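Local coordinates for phosphate ABC transporter, phosphate-binding protein (Clostridium perfringens, PDB 4Q8R) that probably binds phosphate with high affinity outside the cell and hands it to an ABC-type transporter for uptake, at residues A[36-45]-A[56-66]; A[83-94]-A[178-189]. All coordinates share one frame; numbering follows the deposited sequence. Where two conformers were deposited one is given.

Overall arrangement
Both contacts belong to one two-lobed binding protein of the PBP superfamily and reach the same mixed sheet, but they lie on opposite sides of the chain's centre, about 27 Å apart between centres and about 12 Å between nearest atoms, without touching. Interaction 1 (36-45 with 56-66) comes first and forms part of the phosphate site. From it the chain runs through helix 64-68 into the long strand 71-86, whose far end enters interaction 2 (83-94 with 178-189), about 17 Å from the centre of the chain. Ser41 and Ser59 of interaction 1 supply part of the phosphate's bonds; each contact also carries a zinc ion, at Asp61 and at His86 respectively.

Interaction 1. Residues A[36-45]-A[56-66]; sequences INQIGSSAGI and GMASRDLKGEE. With ZN (zinc ion), chain F; PO4 (phosphate ion), chain B.
Ile45, Met57 and Ser41 bury the largest areas here, Ile45 by lying across the salt bridge between Arg60 and Glu66. The CD1 of Ile45 sits over one face of the Arg60 guanidinium, 3.6 Å from NH1, while its CG2 packs 3.4 Å from CD of Glu66; CD1 and CG1 also reach the methyls of Ala58 and Leu62. Arg60 meets Glu66 end-on, NH1 to OE2 and NH2 to OE1, each carboxylate oxygen using its syn lone pair. Ser42 OG lies at the guanidinium edge, 2.9 Å from NH2 and almost in its plane, so two partners on NH2 and two on NH1, Glu66 OE2 and Asp61 O, fix the group's rotation. At the other end Met57, extended beyond CG, brings its CE across Ile36, 3.6 Å from CG2.

Between these two patches Ser41 turns toward strand 56-58. Its OG accepts from Ser59 N at 2.9 Å and donates to phosphate O1 at 2.6 Å; chi1 of -66° sets OG beside the residue's own backbone N, and the two converge on that oxygen. Ser59 OG donates to phosphate O4 at 2.7 Å. Ser11, Thr12, Ser13, Ser129, Gly130 and Thr131 add further bonds. Hydroxyls with backbone N-H groups at helix starts (Ser41, Gly130) round the anion are characteristic of phosphate-binding proteins of this superfamily.

Interaction 2. Residues A[83-94]-A[178-189]; sequences LITHKNNPVKDL and VDDSVSAVKVDG. With ZN (zinc ion), chain E.
Val185 wedges between Leu83 and Thr85 where strand 182-187 changes partner: up to Val185 it pairs antiparallel with strand 71-86, and beyond it parallel with strand 93-94, so one strand joins 71-86 and 93-94 within the mixed sheet. In the antiparallel part Thr85 and Ser183 form a hydrogen-bonded pair, followed by Val185 N to Leu83 O at 2.9 Å. In the parallel part Lys186 donates to Lys92 O, and its own carbonyl takes Leu94 N.

The side chain of Val185 can be followed outward. CB lies between two carbonyl oxygens, those of Lys92 and Leu83. CG1, anti to the carbonyl carbon (chi1 -54°), meets CG2 of Thr85 at 3.7 Å, while CG2 presses on CB of Leu83 at 3.5 Å and has CD1 of Leu94 at a longer distance. Leu83 O lies against both methyls, 3.5 Å from CG2 of Val185 and a little further from CG1. Helix 96-103 backs this patch, its Ile99 touching both Leu83 and Leu94. CG2 of Ile84 touches CG2 of Val182 and CG2 of Val178, with Ile173 and Val163 also against Ile84.

At the turn end Lys87 bends at chi2 (74°), which carries its chain back over the 178-189 segment: CD passes 3.6 Å from Ser183 OG, and NZ makes a weak bond to Asp180 O. The neighbouring His86 leaves the backbone away from the 178-189 segment; its ND1 bonds to Val163 O and its NE2 binds zinc together with two waters. Just beyond the end of the strand pairing, where Asp188 N bonds to Leu94 O, Asp93 OD1 accepts from Gly189 N at 2.9 Å through its syn lone pair.

Interaction 1. Residues A[36-45]-A[56-66]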
loop_
_atom_site.group_PDB
_atom_site.type_symbol
_atom_site.label_atom_id
_atom_site.label_comp_id
_atom_site.label_asym_id
_atom_site.label_seq_id
_atom_site.Cartn_x
_atom_site.Cartn_y
_atom_site.Cartn_z
ATOM N N ILE A 36 -11.586 -3.932 -12.184
ATOM C CA ILE A 36 -10.472 -3.781 -11.302
ATOM C C ILE A 36 -9.993 -5.157 -10.847
ATOM O O ILE A 36 -10.783 -5.912 -10.263
ATOM C CB ILE A 36 -10.829 -2.964 -10.027
ATOM C CG1 ILE A 36 -11.359 -1.577 -10.438
ATOM C CG2 ILE A 36 -9.654 -2.800 -9.082
ATOM C CD1 ILE A 36 -12.225 -0.919 -9.405
ATOM N N ASN A 37 -8.721 -5.488 -11.108
ATOM C CA ASN A 37 -8.111 -6.745 -10.660
ATOM C C ASN A 37 -6.910 -6.454 -9.778
ATOM O O ASN A 37 -5.971 -5.773 -10.183
ATOM C CB ASN A 37 -7.673 -7.471 -11.914
ATOM C CG ASN A 37 -7.301 -8.887 -11.642
ATOM O OD1 ASN A 37 -7.626 -9.460 -10.578
ATOM N ND2 ASN A 37 -6.565 -9.471 -12.583
ATOM N N GLN A 38 -6.961 -6.881 -8.530
ATOM C CA GLN A 38 -5.985 -6.574 -7.549
ATOM C C GLN A 38 -4.945 -7.707 -7.514
ATOM O O GLN A 38 -5.230 -8.820 -7.059
ATOM C CB GLN A 38 -6.606 -6.480 -6.163
ATOM C CG GLN A 38 -7.561 -5.305 -6.092
ATOM C CD GLN A 38 -8.190 -5.140 -4.761
ATOM O OE1 GLN A 38 -7.468 -5.058 -3.767
ATOM N NE2 GLN A 38 -9.504 -5.005 -4.720
ATOM N N ILE A 39 -3.772 -7.396 -8.017
ATOM C CA ILE A 39 -2.713 -8.383 -8.254
ATOM C C ILE A 39 -1.346 -7.918 -7.770
ATOM O O ILE A 39 -0.334 -8.600 -7.993
ATOM C CB ILE A 39 -2.680 -8.743 -9.771
ATOM C CG1 ILE A 39 -2.391 -7.521 -10.646
ATOM C CG2 ILE A 39 -3.899 -9.491 -10.159
ATOM C CD1 ILE A 39 -2.313 -7.821 -12.131
ATOM N N GLY A 40 -1.257 -6.759 -7.125
ATOM C CA GLY A 40 -0.071 -6.126 -6.700
ATOM C C GLY A 40 0.557 -5.187 -7.714
ATOM O O GLY A 40 0.287 -5.306 -8.927
ATOM N N SER A 41 1.330 -4.234 -7.249
ATOM C CA SER A 41 1.833 -3.158 -8.060
ATOM C C SER A 41 2.635 -3.615 -9.273
ATOM O O SER A 41 2.389 -3.111 -10.408
ATOM C CB SER A 41 2.613 -2.190 -7.267
ATOM O OG SER A 41 1.853 -1.481 -6.306
ATOM N N SER A 42 3.644 -4.474 -9.058
ATOM C CA SER A 42 4.496 -4.799 -10.174
ATOM C C SER A 42 3.756 -5.453 -11.293
ATOM O O SER A 42 4.014 -5.141 -12.476
ATOM C CB SER A 42 5.695 -5.627 -9.720
ATOM O OG SER A 42 6.511 -4.866 -8.834
ATOM N N ALA A 43 2.800 -6.318 -10.983
ATOM C CA ALA A 43 2.068 -6.991 -12.033
ATOM C C ALA A 43 1.119 -6.017 -12.761
ATOM O O ALA A 43 0.887 -6.127 -13.958
ATOM C CB ALA A 43 1.306 -8.160 -11.486
ATOM N N GLY A 44 0.531 -5.091 -12.025
ATOM C CA GLY A 44 -0.335 -4.139 -12.710
ATOM C C GLY A 44 0.464 -3.195 -13.631
ATOM O O GLY A 44 0.027 -2.885 -14.722
ATOM N N ILE A 45 1.631 -2.771 -13.197
ATOM C CA ILE A 45 2.530 -1.945 -13.997
ATOM C C ILE A 45 2.919 -2.690 -15.251
ATOM O O ILE A 45 2.883 -2.112 -16.380
ATOM C CB ILE A 45 3.773 -1.496 -13.240
ATOM C CG1 ILE A 45 3.412 -0.514 -12.106
ATOM C CG2 ILE A 45 4.776 -0.854 -14.157
ATOM C CD1 ILE A 45 4.487 -0.355 -11.071
ATOM N N GLY A 56 -2.707 0.772 -15.088
ATOM C CA GLY A 56 -2.083 0.072 -13.949
ATOM C C GLY A 56 -2.209 0.925 -12.688
ATOM O O GLY A 56 -2.079 2.140 -12.729
ATOM N N MET A 57 -2.483 0.280 -11.566
ATOM C CA MET A 57 -2.425 0.928 -10.309
ATOM C C MET A 57 -1.215 0.489 -9.538
ATOM O O MET A 57 -0.965 -0.744 -9.397
ATOM C CB MET A 57 -3.748 0.878 -9.574
ATOM C CG MET A 57 -4.316 -0.409 -9.196
ATOM S SD MET A 57 -6.102 -0.375 -8.731
ATOM C CE MET A 57 -6.118 -2.201 -8.482
ATOM N N ALA A 58 -0.462 1.473 -9.060
ATOM C CA ALA A 58 0.775 1.208 -8.299
ATOM C C ALA A 58 0.796 1.982 -6.987
ATOM O O ALA A 58 0.289 3.157 -6.897
ATOM C CB ALA A 58 1.934 1.587 -9.106
ATOM N N SER A 59 1.407 1.378 -5.994
ATOM C CA SER A 59 1.571 2.001 -4.666
ATOM C C SER A 59 3.053 2.248 -4.378
ATOM O O SER A 59 3.518 2.342 -3.212
ATOM C CB SER A 59 0.940 1.128 -3.619
ATOM O OG SER A 59 1.613 -0.109 -3.504
ATOM N N ARG A 60 3.835 2.359 -5.452
ATOM C CA ARG A 60 5.234 2.801 -5.392
ATOM C C ARG A 60 5.489 3.628 -6.645
ATOM O O ARG A 60 4.680 3.570 -7.594
ATOM C CB ARG A 60 6.224 1.613 -5.382
ATOM C CG ARG A 60 6.062 0.666 -6.549
ATOM C CD ARG A 60 7.330 -0.112 -6.741
ATOM N NE ARG A 60 7.220 -1.213 -7.669
ATOM C CZ ARG A 60 7.408 -1.126 -8.970
ATOM N NH1 ARG A 60 7.693 0.061 -9.527
ATOM N NH2 ARG A 60 7.364 -2.231 -9.704
ATOM N N ASP A 61 6.574 4.373 -6.667
ATOM C CA ASP A 61 6.926 5.040 -7.892
ATOM C C ASP A 61 7.340 4.000 -8.957
ATOM O O ASP A 61 7.730 2.882 -8.632
ATOM C CB ASP A 61 8.068 5.983 -7.679
ATOM C CG ASP A 61 8.123 7.022 -8.727
ATOM O OD1 ASP A 61 7.320 7.016 -9.697
ATOM O OD2 ASP A 61 8.983 7.855 -8.598
ATOM N N LEU A 62 7.293 4.392 -10.214
ATOM C CA LEU A 62 7.788 3.528 -11.303
ATOM C C LEU A 62 9.284 3.416 -11.239
ATOM O O LEU A 62 9.974 4.347 -10.797
ATOM C CB LEU A 62 7.446 4.128 -12.665
ATOM C CG LEU A 62 5.987 4.219 -13.042
ATOM C CD1 LEU A 62 5.844 4.631 -14.499
ATOM C CD2 LEU A 62 5.352 2.851 -12.799
ATOM N N LYS A 63 9.784 2.286 -11.699
ATOM C CA LYS A 63 11.217 2.144 -11.956
ATOM C C LYS A 63 11.523 2.786 -13.304
ATOM O O LYS A 63 10.650 2.903 -14.165
ATOM C CB LYS A 63 11.588 0.685 -11.945
ATOM C CG LYS A 63 11.280 -0.030 -10.603
ATOM C CD LYS A 63 11.389 -1.532 -10.785
ATOM C CE LYS A 63 10.962 -2.376 -9.587
ATOM N NZ LYS A 63 12.129 -3.017 -8.979
ATOM N N GLY A 64 12.768 3.196 -13.488
ATOM C CA GLY A 64 13.189 3.865 -14.724
ATOM C C GLY A 64 12.834 3.031 -15.956
ATOM O O GLY A 64 12.423 3.537 -17.002
ATOM N N GLU A 65 12.955 1.729 -15.851
ATOM C CA GLU A 65 12.587 0.895 -17.011
ATOM C C GLU A 65 11.114 0.741 -17.364
ATOM O O GLU A 65 10.738 0.415 -18.523
ATOM C CB GLU A 65 12.912 -0.471 -16.659
ATOM C CG GLU A 65 14.248 -0.837 -16.849
ATOM C CD GLU A 65 14.348 -2.270 -16.509
ATOM O OE1 GLU A 65 14.777 -3.024 -17.451
ATOM O OE2 GLU A 65 13.970 -2.582 -15.319
ATOM N N GLU A 66 10.292 0.874 -16.349
ATOM C CA GLU A 66 8.854 0.832 -16.495
ATOM C C GLU A 66 8.461 2.131 -17.163
ATOM O O GLU A 66 7.594 2.168 -18.017
ATOM C CB GLU A 66 8.144 0.659 -15.123
ATOM C CG GLU A 66 8.438 -0.677 -14.458
ATOM C CD GLU A 66 8.019 -0.800 -12.987
ATOM O OE1 GLU A 66 7.741 -1.936 -12.551
ATOM O OE2 GLU A 66 7.964 0.231 -12.261
HETATM ZN ZN ZN F . 7.313 8.435 -11.133
HETATM P P PO4 B . 0.627 -3.513 -3.281
HETATM O O1 PO4 B . 1.438 -3.365 -4.578
HETATM O O2 PO4 B . -0.377 -4.642 -3.386
HETATM O O3 PO4 B . 1.563 -3.617 -2.085
HETATM O O4 PO4 B . -0.141 -2.166 -3.069
HETATM O O HOH W 1 6.590 -4.333 -13.341
HETATM O O HOH W 2 6.651 9.412 -9.834
#

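Interaction 2. Residues A[83-94]-A[178-189]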
loop_
_atom_site.group_PDB
_atom_site.type_symbol
_atom_site.label_atom_id
_atom_site.label_comp_id
_atom_site.label_asym_id
_atom_site.label_seq_id
_atom_site.Cartn_x
_atom_site.Cartn_y
_atom_site.Cartn_z
ATOM N N LEU A 83 2.656 -0.132 10.424
ATOM C CA LEU A 83 3.246 -1.359 10.977
ATOM C C LEU A 83 2.204 -1.849 11.932
ATOM O O LEU A 83 1.962 -1.166 12.994
ATOM C CB LEU A 83 4.486 -1.091 11.804
ATOM C CG LEU A 83 5.825 -1.042 11.139
ATOM C CD1 LEU A 83 6.110 -2.385 10.561
ATOM C CD2 LEU A 83 5.864 0.053 10.112
ATOM N N ILE A 84 1.569 -2.947 11.596
ATOM C CA ILE A 84 0.470 -3.457 12.409
ATOM C C ILE A 84 0.886 -4.627 13.267
ATOM O O ILE A 84 1.654 -5.513 12.820
ATOM C CB ILE A 84 -0.750 -3.798 11.558
ATOM C CG1 ILE A 84 -0.428 -4.734 10.383
ATOM C CG2 ILE A 84 -1.361 -2.499 11.035
ATOM C CD1 ILE A 84 -1.656 -5.396 9.849
ATOM N N THR A 85 0.338 -4.653 14.483
ATOM C CA THR A 85 0.493 -5.748 15.386
ATOM C C THR A 85 -0.888 -6.288 15.694
ATOM O O THR A 85 -1.934 -5.690 15.376
ATOM C CB THR A 85 1.211 -5.342 16.680
ATOM O OG1 THR A 85 0.326 -4.474 17.413
ATOM C CG2 THR A 85 2.521 -4.641 16.465
ATOM N N HIS A 86 -0.915 -7.471 16.280
ATOM C CA HIS A 86 -2.135 -7.952 16.911
ATOM C C HIS A 86 -2.611 -6.934 17.985
ATOM O O HIS A 86 -1.827 -6.241 18.615
ATOM C CB HIS A 86 -1.865 -9.297 17.561
ATOM C CG HIS A 86 -3.053 -10.133 17.786
ATOM N ND1 HIS A 86 -3.628 -10.930 16.816
ATOM C CD2 HIS A 86 -3.802 -10.309 18.909
ATOM C CE1 HIS A 86 -4.625 -11.605 17.340
ATOM N NE2 HIS A 86 -4.786 -11.201 18.588
ATOM N N LYS A 87 -3.910 -6.929 18.195
ATOM C CA LYS A 87 -4.540 -6.044 19.118
ATOM C C LYS A 87 -3.959 -6.368 20.517
ATOM O O LYS A 87 -3.675 -7.521 20.831
ATOM C CB LYS A 87 -6.072 -6.262 18.997
ATOM C CG LYS A 87 -6.872 -5.243 19.673
ATOM C CD LYS A 87 -6.867 -3.923 18.923
ATOM C CE LYS A 87 -8.110 -3.128 19.318
ATOM N NZ LYS A 87 -8.018 -1.807 18.641
ATOM N N ASN A 88 -3.731 -5.365 21.336
ATOM C CA ASN A 88 -3.237 -5.589 22.707
ATOM C C ASN A 88 -1.811 -6.114 22.885
ATOM O O ASN A 88 -1.429 -6.527 23.948
ATOM C CB ASN A 88 -4.244 -6.463 23.494
ATOM C CG ASN A 88 -5.631 -5.837 23.527
ATOM O OD1 ASN A 88 -5.756 -4.621 23.616
ATOM N ND2 ASN A 88 -6.674 -6.658 23.407
ATOM N N ASN A 89 -1.005 -6.071 21.830
ATOM C CA ASN A 89 0.448 -6.185 21.999
ATOM C C ASN A 89 0.919 -4.980 22.826
ATOM O O ASN A 89 0.583 -3.824 22.487
ATOM C CB ASN A 89 1.096 -6.128 20.628
ATOM C CG ASN A 89 2.588 -6.497 20.671
ATOM O OD1 ASN A 89 3.318 -6.082 21.571
ATOM N ND2 ASN A 89 3.035 -7.262 19.688
ATOM N N PRO A 90 1.677 -5.193 23.911
ATOM C CA PRO A 90 2.160 -4.085 24.726
ATOM C C PRO A 90 3.101 -3.139 24.033
ATOM O O PRO A 90 3.285 -2.012 24.500
ATOM C CB PRO A 90 2.846 -4.777 25.906
ATOM C CG PRO A 90 3.166 -6.147 25.410
ATOM C CD PRO A 90 2.055 -6.504 24.488
ATOM N N VAL A 91 3.689 -3.577 22.919
ATOM C CA VAL A 91 4.605 -2.687 22.150
ATOM C C VAL A 91 3.763 -1.798 21.221
ATOM O O VAL A 91 3.099 -2.298 20.341
ATOM C CB VAL A 91 5.599 -3.513 21.353
ATOM C CG1 VAL A 91 6.549 -2.611 20.558
ATOM C CG2 VAL A 91 6.391 -4.396 22.311
ATOM N N LYS A 92 3.839 -0.487 21.443
ATOM C CA LYS A 92 2.972 0.474 20.792
ATOM C C LYS A 92 3.704 1.569 20.023
ATOM O O LYS A 92 3.051 2.428 19.431
ATOM C CB LYS A 92 2.017 1.064 21.850
ATOM C CG LYS A 92 0.972 0.005 22.206
ATOM C CD LYS A 92 0.090 0.345 23.362
ATOM C CE LYS A 92 -0.568 -0.928 23.860
ATOM N NZ LYS A 92 -1.599 -1.469 22.942
ATOM N N ASP A 93 5.036 1.499 19.997
ATOM C CA ASP A 93 5.842 2.527 19.429
ATOM C C ASP A 93 7.159 1.887 19.065
ATOM O O ASP A 93 7.752 1.194 19.933
ATOM C CB ASP A 93 6.004 3.633 20.466
ATOM C CG ASP A 93 6.648 4.890 19.941
ATOM O OD1 ASP A 93 7.065 4.987 18.791
ATOM O OD2 ASP A 93 6.736 5.856 20.741
ATOM N N LEU A 94 7.618 2.107 17.831
ATOM C CA LEU A 94 8.912 1.603 17.368
ATOM C C LEU A 94 9.648 2.668 16.573
ATOM O O LEU A 94 9.004 3.434 15.833
ATOM C CB LEU A 94 8.709 0.356 16.493
ATOM C CG LEU A 94 8.156 -0.911 17.178
ATOM C CD1 LEU A 94 7.805 -1.998 16.209
ATOM C CD2 LEU A 94 9.185 -1.415 18.188
ATOM N N VAL A 178 -6.344 -0.353 7.703
ATOM C CA VAL A 178 -6.242 -0.373 9.189
ATOM C C VAL A 178 -7.631 -0.148 9.781
ATOM O O VAL A 178 -8.360 0.690 9.312
ATOM C CB VAL A 178 -5.249 0.660 9.721
ATOM C CG1 VAL A 178 -5.269 0.668 11.253
ATOM C CG2 VAL A 178 -3.826 0.357 9.215
ATOM N N ASP A 179 -8.026 -0.960 10.742
ATOM C CA ASP A 179 -9.239 -0.747 11.467
ATOM C C ASP A 179 -9.008 -1.230 12.858
ATOM O O ASP A 179 -7.870 -1.513 13.218
ATOM C CB ASP A 179 -10.445 -1.453 10.815
ATOM C CG ASP A 179 -10.241 -2.963 10.676
ATOM O OD1 ASP A 179 -9.438 -3.529 11.441
ATOM O OD2 ASP A 179 -10.879 -3.564 9.821
ATOM N N ASP A 180 -10.097 -1.221 13.658
ATOM C CA ASP A 180 -10.000 -1.617 15.067
ATOM C C ASP A 180 -9.602 -3.043 15.369
ATOM O O ASP A 180 -9.408 -3.357 16.525
ATOM C CB ASP A 180 -11.301 -1.357 15.802
ATOM C CG ASP A 180 -11.703 0.109 15.774
ATOM O OD1 ASP A 180 -10.826 0.976 15.563
ATOM O OD2 ASP A 180 -12.894 0.380 15.954
ATOM N N SER A 181 -9.458 -3.882 14.364
ATOM C CA SER A 181 -9.143 -5.281 14.558
ATOM C C SER A 181 -7.645 -5.532 14.737
ATOM O O SER A 181 -7.276 -6.617 15.108
ATOM C CB SER A 181 -9.653 -6.124 13.376
ATOM O OG SER A 181 -8.865 -5.946 12.222
ATOM N N VAL A 182 -6.831 -4.530 14.423
ATOM C CA VAL A 182 -5.369 -4.573 14.503
ATOM C C VAL A 182 -4.886 -3.251 15.096
ATOM O O VAL A 182 -5.675 -2.310 15.265
ATOM C CB VAL A 182 -4.712 -4.842 13.115
ATOM C CG1 VAL A 182 -5.084 -6.222 12.568
ATOM C CG2 VAL A 182 -5.048 -3.769 12.108
ATOM N N SER A 183 -3.625 -3.202 15.515
ATOM C CA SER A 183 -3.024 -2.012 16.099
ATOM C C SER A 183 -1.876 -1.476 15.265
ATOM O O SER A 183 -0.874 -2.186 15.046
ATOM C CB SER A 183 -2.500 -2.338 17.501
ATOM O OG SER A 183 -3.609 -2.610 18.336
ATOM N N ALA A 184 -1.973 -0.247 14.791
ATOM C CA ALA A 184 -0.841 0.381 14.104
ATOM C C ALA A 184 0.070 0.997 15.167
ATOM O O ALA A 184 -0.398 1.757 15.997
ATOM C CB ALA A 184 -1.314 1.457 13.155
ATOM N N VAL A 185 1.348 0.663 15.175
ATOM C CA VAL A 185 2.291 1.223 16.110
ATOM C C VAL A 185 2.623 2.666 15.772
ATOM O O VAL A 185 2.532 3.047 14.624
ATOM C CB VAL A 185 3.603 0.386 16.229
ATOM C CG1 VAL A 185 3.307 -1.060 16.565
ATOM C CG2 VAL A 185 4.416 0.459 14.956
ATOM N N LYS A 186 2.965 3.489 16.762
ATOM C CA LYS A 186 3.576 4.780 16.467
ATOM C C LYS A 186 4.929 4.492 15.852
ATOM O O LYS A 186 5.570 3.501 16.201
ATOM C CB LYS A 186 3.773 5.620 17.707
ATOM C CG LYS A 186 2.464 6.040 18.314
ATOM C CD LYS A 186 2.697 6.798 19.628
ATOM C CE LYS A 186 1.361 7.034 20.301
ATOM N NZ LYS A 186 1.592 7.646 21.637
ATOM N N VAL A 187 5.374 5.357 14.947
ATOM C CA VAL A 187 6.714 5.231 14.374
ATOM C C VAL A 187 7.508 6.446 14.812
ATOM O O VAL A 187 7.109 7.589 14.557
ATOM C CB VAL A 187 6.678 5.035 12.858
ATOM C CG1 VAL A 187 8.100 5.102 12.341
ATOM C CG2 VAL A 187 5.988 3.703 12.509
ATOM N N ASP A 188 8.595 6.238 15.534
ATOM C CA ASP A 188 9.435 7.289 16.033
ATOM C C ASP A 188 8.533 8.228 16.890
ATOM O O ASP A 188 8.625 9.464 16.821
ATOM C CB ASP A 188 10.126 8.097 14.889
ATOM C CG ASP A 188 11.336 7.350 14.179
ATOM O OD1 ASP A 188 11.847 6.315 14.579
ATOM O OD2 ASP A 188 11.885 7.859 13.180
ATOM N N GLY A 189 7.609 7.638 17.638
ATOM C CA GLY A 189 6.693 8.402 18.500
ATOM C C GLY A 189 5.535 9.135 17.845
ATOM O O GLY A 189 4.772 9.831 18.549
HETATM ZN ZN ZN E . -6.022 -12.031 20.022
HETATM O O HOH W 3 2.302 2.247 12.017
HETATM O O HOH W 4 -5.407 -8.402 16.107
HETATM O O HOH W 5 -1.389 -3.007 20.668
HETATM O O HOH W 6 -5.892 -14.166 19.561
HETATM O O HOH W 7 -5.245 -12.183 21.829
#